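Side-chain contacts in endoglucanase (Ganoderma lucidum, PDB 5D8Z), which probably cleaves internal beta-1,4 linkages of cellulose as a glycoside hydrolase family 5 endoglucanase: residues P169-N172 and L173-D176; A180-T183 and A184-A188; T287-C290 and Q291-Y295. One frame throughout, in Å; residues are numbered along the deposited sequence.

Contact 1 of 3, residues P169-N172 and L173-D176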
loop_
_atom_site.group_PDB
_atom_site.type_symbol
_atom_site.label_atom_id
_atom_site.label_comp_id
_atom_site.label_asym_id
_atom_site.label_seq_id
_atom_site.Cartn_x
_atom_site.Cartn_y
_atom_site.Cartn_z
ATOM N N PRO A 169 11.452 11.753 13.348
ATOM C CA PRO A 169 11.639 13.088 13.957
ATOM C C PRO A 169 11.670 14.302 12.998
ATOM O O PRO A 169 11.236 15.352 13.408
ATOM C CB PRO A 169 12.942 12.953 14.735
ATOM C CG PRO A 169 13.628 11.774 14.148
ATOM C CD PRO A 169 12.587 10.854 13.598
ATOM N N ASP A 170 12.154 14.181 11.761
ATOM C CA ASP A 170 12.162 15.326 10.847
ATOM C C ASP A 170 11.590 14.970 9.486
ATOM O O ASP A 170 12.256 14.352 8.651
ATOM C CB ASP A 170 13.563 15.907 10.663
ATOM C CG ASP A 170 13.611 17.018 9.596
ATOM O OD1 ASP A 170 13.272 16.756 8.425
ATOM O OD2 ASP A 170 13.994 18.161 9.915
ATOM N N ILE A 171 10.380 15.435 9.245
ATOM C CA ILE A 171 9.683 15.108 8.036
ATOM C C ILE A 171 10.314 15.622 6.737
ATOM O O ILE A 171 10.156 15.013 5.672
ATOM C CB ILE A 171 8.250 15.623 8.120
ATOM C CG1 ILE A 171 7.412 15.006 7.005
ATOM C CG2 ILE A 171 8.228 17.143 8.048
ATOM C CD1 ILE A 171 7.230 13.519 7.159
ATOM N N ASN A 172 11.011 16.740 6.790
ATOM C CA ASN A 172 11.647 17.236 5.572
ATOM C C ASN A 172 12.823 16.411 5.131
ATOM O O ASN A 172 13.102 16.361 3.950
ATOM C CB ASN A 172 12.078 18.694 5.727
ATOM C CG ASN A 172 10.884 19.625 5.866
ATOM O OD1 ASN A 172 10.079 19.783 4.911
ATOM N ND2 ASN A 172 10.743 20.241 7.059
ATOM N N LEU A 173 13.527 15.797 6.085
ATOM C CA LEU A 173 14.589 14.855 5.773
ATOM C C LEU A 173 13.977 13.605 5.183
ATOM O O LEU A 173 14.518 13.045 4.229
ATOM C CB LEU A 173 15.401 14.498 7.008
ATOM C CG LEU A 173 16.288 15.645 7.486
ATOM C CD1 LEU A 173 16.884 15.328 8.853
ATOM C CD2 LEU A 173 17.383 15.951 6.478
ATOM N N TRP A 174 12.848 13.181 5.736
ATOM C CA TRP A 174 12.098 12.086 5.135
ATOM C C TRP A 174 11.634 12.385 3.697
ATOM O O TRP A 174 11.778 11.564 2.802
ATOM C CB TRP A 174 10.881 11.707 5.993
ATOM C CG TRP A 174 10.015 10.700 5.311
ATOM C CD1 TRP A 174 8.720 10.863 4.924
ATOM C CD2 TRP A 174 10.391 9.391 4.886
ATOM N NE1 TRP A 174 8.252 9.725 4.303
ATOM C CE2 TRP A 174 9.267 8.810 4.255
ATOM C CE3 TRP A 174 11.563 8.648 4.972
ATOM C CZ2 TRP A 174 9.288 7.526 3.726
ATOM C CZ3 TRP A 174 11.578 7.366 4.415
ATOM C CH2 TRP A 174 10.449 6.824 3.819
ATOM N N ALA A 175 11.059 13.549 3.471
ATOM C CA ALA A 175 10.739 13.926 2.121
ATOM C C ALA A 175 11.977 13.887 1.204
ATOM O O ALA A 175 11.874 13.503 0.035
ATOM C CB ALA A 175 10.078 15.292 2.124
ATOM N N ASP A 176 13.150 14.246 1.737
ATOM C CA ASP A 176 14.442 14.085 1.009
ATOM C C ASP A 176 14.779 12.643 0.654
ATOM O O ASP A 176 15.216 12.356 -0.452
ATOM C CB ASP A 176 15.611 14.718 1.774
ATOM C CG ASP A 176 15.535 16.252 1.804
ATOM O OD1 ASP A 176 15.193 16.850 0.751
ATOM O OD2 ASP A 176 15.808 16.862 2.870
#

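Contact 2 of 3, residues A180-T183 and A184-A188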
loop_
_atom_site.group_PDB
_atom_site.type_symbol
_atom_site.label_atom_id
_atom_site.label_comp_id
_atom_site.label_asym_id
_atom_site.label_seq_id
_atom_site.Cartn_x
_atom_site.Cartn_y
_atom_site.Cartn_z
ATOM N N ALA A 180 14.976 10.946 -3.092
ATOM C CA ALA A 180 16.041 10.117 -3.568
ATOM C C ALA A 180 15.491 8.875 -4.277
ATOM O O ALA A 180 16.002 8.476 -5.343
ATOM C CB ALA A 180 16.955 9.734 -2.427
ATOM N N ALA A 181 14.463 8.262 -3.693
ATOM C CA ALA A 181 13.848 7.071 -4.319
ATOM C C ALA A 181 13.210 7.424 -5.662
ATOM O O ALA A 181 13.446 6.754 -6.669
ATOM C CB ALA A 181 12.813 6.466 -3.394
ATOM N N VAL A 182 12.431 8.504 -5.678
ATOM C CA VAL A 182 11.765 8.902 -6.901
ATOM C C VAL A 182 12.786 9.042 -8.011
ATOM O O VAL A 182 12.675 8.415 -9.089
ATOM C CB VAL A 182 11.099 10.263 -6.782
ATOM C CG1 VAL A 182 10.671 10.704 -8.169
ATOM C CG2 VAL A 182 9.931 10.263 -5.772
ATOM N N THR A 183 13.808 9.850 -7.742
ATOM C CA THR A 183 14.854 10.042 -8.710
ATOM C C THR A 183 15.467 8.717 -9.126
ATOM O O THR A 183 15.711 8.484 -10.296
ATOM C CB THR A 183 15.940 10.960 -8.152
ATOM O OG1 THR A 183 15.371 12.239 -7.874
ATOM C CG2 THR A 183 17.069 11.120 -9.162
ATOM N N ALA A 184 15.716 7.826 -8.173
ATOM C CA ALA A 184 16.239 6.521 -8.563
ATOM C C ALA A 184 15.261 5.867 -9.518
ATOM O O ALA A 184 15.671 5.322 -10.545
ATOM C CB ALA A 184 16.502 5.624 -7.362
ATOM N N ILE A 185 13.974 5.947 -9.199
ATOM C CA ILE A 185 12.950 5.206 -9.971
ATOM C C ILE A 185 12.827 5.691 -11.440
ATOM O O ILE A 185 12.710 4.875 -12.371
ATOM C CB ILE A 185 11.565 5.260 -9.281
ATOM C CG1 ILE A 185 11.564 4.414 -8.008
ATOM C CG2 ILE A 185 10.489 4.745 -10.201
ATOM C CD1 ILE A 185 10.453 4.752 -7.030
ATOM N N ARG A 186 12.871 7.013 -11.626
ATOM C CA ARG A 186 12.741 7.578 -12.951
ATOM C C ARG A 186 13.983 7.271 -13.770
ATOM O O ARG A 186 13.894 6.831 -14.915
ATOM C CB ARG A 186 12.503 9.052 -12.838
ATOM C CG ARG A 186 11.258 9.415 -12.016
ATOM C CD ARG A 186 10.017 8.728 -12.564
ATOM N NE ARG A 186 8.740 9.267 -12.062
ATOM C CZ ARG A 186 7.564 8.652 -12.245
ATOM N NH1 ARG A 186 7.530 7.483 -12.855
ATOM N NH2 ARG A 186 6.434 9.171 -11.770
ATOM N N GLN A 187 15.141 7.390 -13.153
ATOM C CA GLN A 187 16.387 7.065 -13.824
ATOM C C GLN A 187 16.544 5.617 -14.215
ATOM O O GLN A 187 17.308 5.312 -15.115
ATOM C CB GLN A 187 17.571 7.473 -12.984
ATOM C CG GLN A 187 17.713 8.972 -12.881
ATOM C CD GLN A 187 18.709 9.407 -11.835
ATOM O OE1 GLN A 187 18.855 10.597 -11.588
ATOM N NE2 GLN A 187 19.395 8.449 -11.203
ATOM N N ALA A 188 15.831 4.694 -13.594
ATOM C CA ALA A 188 15.908 3.339 -14.145
ATOM C C ALA A 188 14.925 3.142 -15.323
ATOM O O ALA A 188 14.760 2.034 -15.833
ATOM C CB ALA A 188 15.691 2.305 -13.058
#

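Contact 3 of 3, residues T287-C290 and Q291-Y295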
loop_
_atom_site.group_PDB
_atom_site.type_symbol
_atom_site.label_atom_id
_atom_site.label_comp_id
_atom_site.label_asym_id
_atom_site.label_seq_id
_atom_site.Cartn_x
_atom_site.Cartn_y
_atom_site.Cartn_z
ATOM N N THR A 287 -22.104 -0.297 7.780
ATOM C CA THR A 287 -22.724 0.998 7.623
ATOM C C THR A 287 -21.609 2.023 7.466
ATOM O O THR A 287 -21.553 2.696 6.456
ATOM C CB THR A 287 -23.831 1.346 8.674
ATOM O OG1 THR A 287 -23.727 2.721 9.042
ATOM C CG2 THR A 287 -23.803 0.478 9.949
ATOM N N PHE A 288 -20.663 2.084 8.391
ATOM C CA PHE A 288 -19.642 3.153 8.336
ATOM C C PHE A 288 -18.669 3.097 7.156
ATOM O O PHE A 288 -18.202 4.113 6.711
ATOM C CB PHE A 288 -18.817 3.201 9.617
ATOM C CG PHE A 288 -19.513 3.842 10.780
ATOM C CD1 PHE A 288 -19.983 5.141 10.696
ATOM C CD2 PHE A 288 -19.646 3.162 11.986
ATOM C CE1 PHE A 288 -20.592 5.744 11.785
ATOM C CE2 PHE A 288 -20.262 3.756 13.078
ATOM C CZ PHE A 288 -20.734 5.051 12.980
ATOM N N MET A 289 -18.341 1.914 6.667
ATOM C CA MET A 289 -17.412 1.788 5.546
ATOM C C MET A 289 -18.079 2.209 4.241
ATOM O O MET A 289 -17.434 2.770 3.353
ATOM C CB MET A 289 -16.932 0.338 5.429
ATOM C CG MET A 289 -16.105 -0.005 4.203
ATOM S SD MET A 289 -14.588 0.941 4.183
ATOM C CE MET A 289 -13.754 0.068 5.504
ATOM N N CYS A 290 -19.368 1.915 4.110
ATOM C CA CYS A 290 -20.091 2.256 2.883
ATOM C C CYS A 290 -20.196 3.761 2.761
ATOM O O CYS A 290 -20.102 4.325 1.646
ATOM C CB CYS A 290 -21.464 1.591 2.841
ATOM S SG CYS A 290 -21.441 -0.044 2.039
ATOM N N GLN A 291 -20.338 4.394 3.922
ATOM C CA GLN A 291 -20.309 5.841 4.010
ATOM C C GLN A 291 -18.962 6.376 3.490
ATOM O O GLN A 291 -18.942 7.181 2.543
ATOM C CB GLN A 291 -20.647 6.324 5.438
ATOM C CG GLN A 291 -22.113 6.067 5.801
ATOM C CD GLN A 291 -22.510 6.445 7.232
ATOM O OE1 GLN A 291 -21.680 6.656 8.135
ATOM N NE2 GLN A 291 -23.809 6.538 7.434
ATOM N N GLN A 292 -17.853 5.893 4.049
ATOM C CA GLN A 292 -16.511 6.333 3.613
ATOM C C GLN A 292 -16.241 6.119 2.121
ATOM O O GLN A 292 -15.576 6.936 1.493
ATOM C CB GLN A 292 -15.418 5.634 4.430
ATOM C CG GLN A 292 -13.988 5.874 3.932
ATOM C CD GLN A 292 -12.923 5.219 4.809
ATOM O OE1 GLN A 292 -12.400 4.166 4.466
ATOM N NE2 GLN A 292 -12.613 5.829 5.939
ATOM N N VAL A 293 -16.746 5.025 1.566
ATOM C CA VAL A 293 -16.495 4.675 0.169
ATOM C C VAL A 293 -17.369 5.509 -0.753
ATOM O O VAL A 293 -16.937 5.888 -1.856
ATOM C CB VAL A 293 -16.760 3.179 -0.085
ATOM C CG1 VAL A 293 -16.662 2.838 -1.569
ATOM C CG2 VAL A 293 -15.773 2.326 0.715
ATOM N N ALA A 294 -18.598 5.788 -0.302
ATOM C CA ALA A 294 -19.505 6.676 -1.035
ATOM C C ALA A 294 -18.881 8.071 -1.166
ATOM O O ALA A 294 -18.789 8.627 -2.273
ATOM C CB ALA A 294 -20.849 6.738 -0.333
ATOM N N TYR A 295 -18.430 8.613 -0.037
ATOM C CA TYR A 295 -17.664 9.883 -0.013
ATOM C C TYR A 295 -16.422 9.872 -0.905
ATOM O O TYR A 295 -16.200 10.791 -1.694
ATOM C CB TYR A 295 -17.229 10.248 1.401
ATOM C CG TYR A 295 -16.633 11.633 1.460
ATOM C CD1 TYR A 295 -17.425 12.754 1.766
ATOM C CD2 TYR A 295 -15.278 11.842 1.206
ATOM C CE1 TYR A 295 -16.883 14.025 1.805
ATOM C CE2 TYR A 295 -14.732 13.112 1.236
ATOM C CZ TYR A 295 -15.539 14.203 1.531
ATOM O OH TYR A 295 -14.979 15.457 1.566
#

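Contact 1 of 3, residues P169-N172 and L173-D176
With chi1 at 174°, the carboxylate of D170 swings away from its own backbone N and lies over the start of helix 171-187, where OD1 meets the backbone N of L173 at 2.5 Å. D170 holds the N-cap position, and this is a capping bond: the amide approaches nearly along the C-O axis of the carboxylate, which thereby takes an N-H that the helix cannot otherwise pair well, its second bond, to D170 O, being weak. The negative charge beside this helix end is probably favourable. L173 answers with its side chain as well, which crosses that of D170 at about a right angle, with CG 3.3 Å from D170 OD1. Its CD1 lies 3.8 Å from D170 CB. The main-chain O of D170 takes the N of W174 at 3.2 Å, and regular helical bonds follow from A175 N to I171 O and from D176 N to N172 O.

On another flank of the turn, CG1 of I171 is anti to the backbone N and beside the carbonyl carbon (chi1 -167°), and the turn at chi2 (66°) delivers CD1 to CD1 of the W174 indole, 3.8 Å away. The indole itself is fixed by a hydrogen bond from its NE1 to the carbonyl O of P198, at the end of strand 194-198. I171, N172 and A175 touch A216, so the turn lies between helix 213-218 and the loop residues M162 and P165, which follow strand 157-160 and pack on W174; helix 171-187 connects that strand to strand 194-198.

Contact 2 of 3, residues A180-T183 and A184-A188
The side chain of I185 packs against the backbone carbonyl of A181 near the C-terminal end of helix 171-187, a helix of the (beta/alpha)8 barrel that joins strand 157-160 to strand 194-198. On this buried flank the chain of I185 runs back along the preceding turn: chi1 of -71° sets CG1 beside its own backbone N, leaving CG1 3.3 Å and CD1 3.6 Å from A181 O, the same oxygen that accepts the N of I185 at 2.7 Å. W144 and A148 of helix 137-149 and I195 of strand 194-198 close over the isoleucine, and an alanine here would probably open a gap between W144 and I195 and leave the flank of A181 O without its hydrocarbon cover. V182 and R186 also meet on the buried side, through CG1 of the valine and CG of the arginine. The bend of R186 at chi2 turns its guanidinium to the backbone oxygens of A190 and Q193, which it binds through NH1 and NH2, tying the helix end to the chain that leads into the next strand.

The T183 and Q187 side is more open: Q187 is solvent-exposed. Its extended side chain runs alongside that of T183, whose OG1 is hydrogen-bonded to NE2 of Q179, in the preceding turn. Between the two backbones, Q187 N donates to T183 O at 3.1 Å.

Contact 3 of 3, residues T287-C290 and Q291-Y295
M289 and V293, a turn apart on helix 283-298, meet through SD and CG2 at 3.9 Å. The methionine begins with CG anti to its backbone N and then bends at both chi2 (62°) and chi3 (73°), curling the thioether instead of reaching straight out. V293 comes to it obliquely: its CG1 is anti to the backbone N, and CG2, placed beside that N, lies near M289 O and touches SD. The buried methionine packs further on L336, C340 and L341 of helix 335-341, whereas V293 touches Y306 of strand 303-312.

Q291 shows a different shape. Its CG lies beside the backbone N and the chain is extended beyond CG, a course that takes it alongside the side chains of both T287 and F288. CG stands 3.5 Å from T287 O, and OE1 comes to 3.4 Å from F288 CD1. The amide is turned steeply against the phenyl ring, the two planes being 73° apart; the polar partner of OE1 is ND2 of N252, through a weak hydrogen bond. L238 touches F288.

C290 has its CB next to the N of Q291, but its sulfur points off the helix into a disulfide with C340, a covalent tie to helix 335-341. Beneath these side chains the backbone is regular, with V293 N bonded to M289 O at 3.0 Å and A294 N to C290 O at 2.9 Å. Helix 283-298 is an outer helix of the (beta/alpha)8 barrel, the crossover from strand 272-277 to strand 303-312, with C290 bound by its disulfide to the C-terminal helix.

How the contacts relate
Contacts 1 and 2 come first along the chain and share helix 171-187, one at its capped start and the other at its final turns, with centres about 17 Å apart. Contact 3 follows much later on helix 283-298. Its centre is about 33 Å from that of contact 1 (nearest atoms about 21 Å) and about 36 Å from that of contact 2 (nearest atoms about 25 Å), which lies across the chain's centre. Both helices belong to the outer layer of the eight-stranded parallel barrel. E164 lies just beyond strand 157-160 and E276 within strand 272-277, the strands preceding the two helices; both line the glycan pocket and probably, as in family 5 enzymes, serve catalysis.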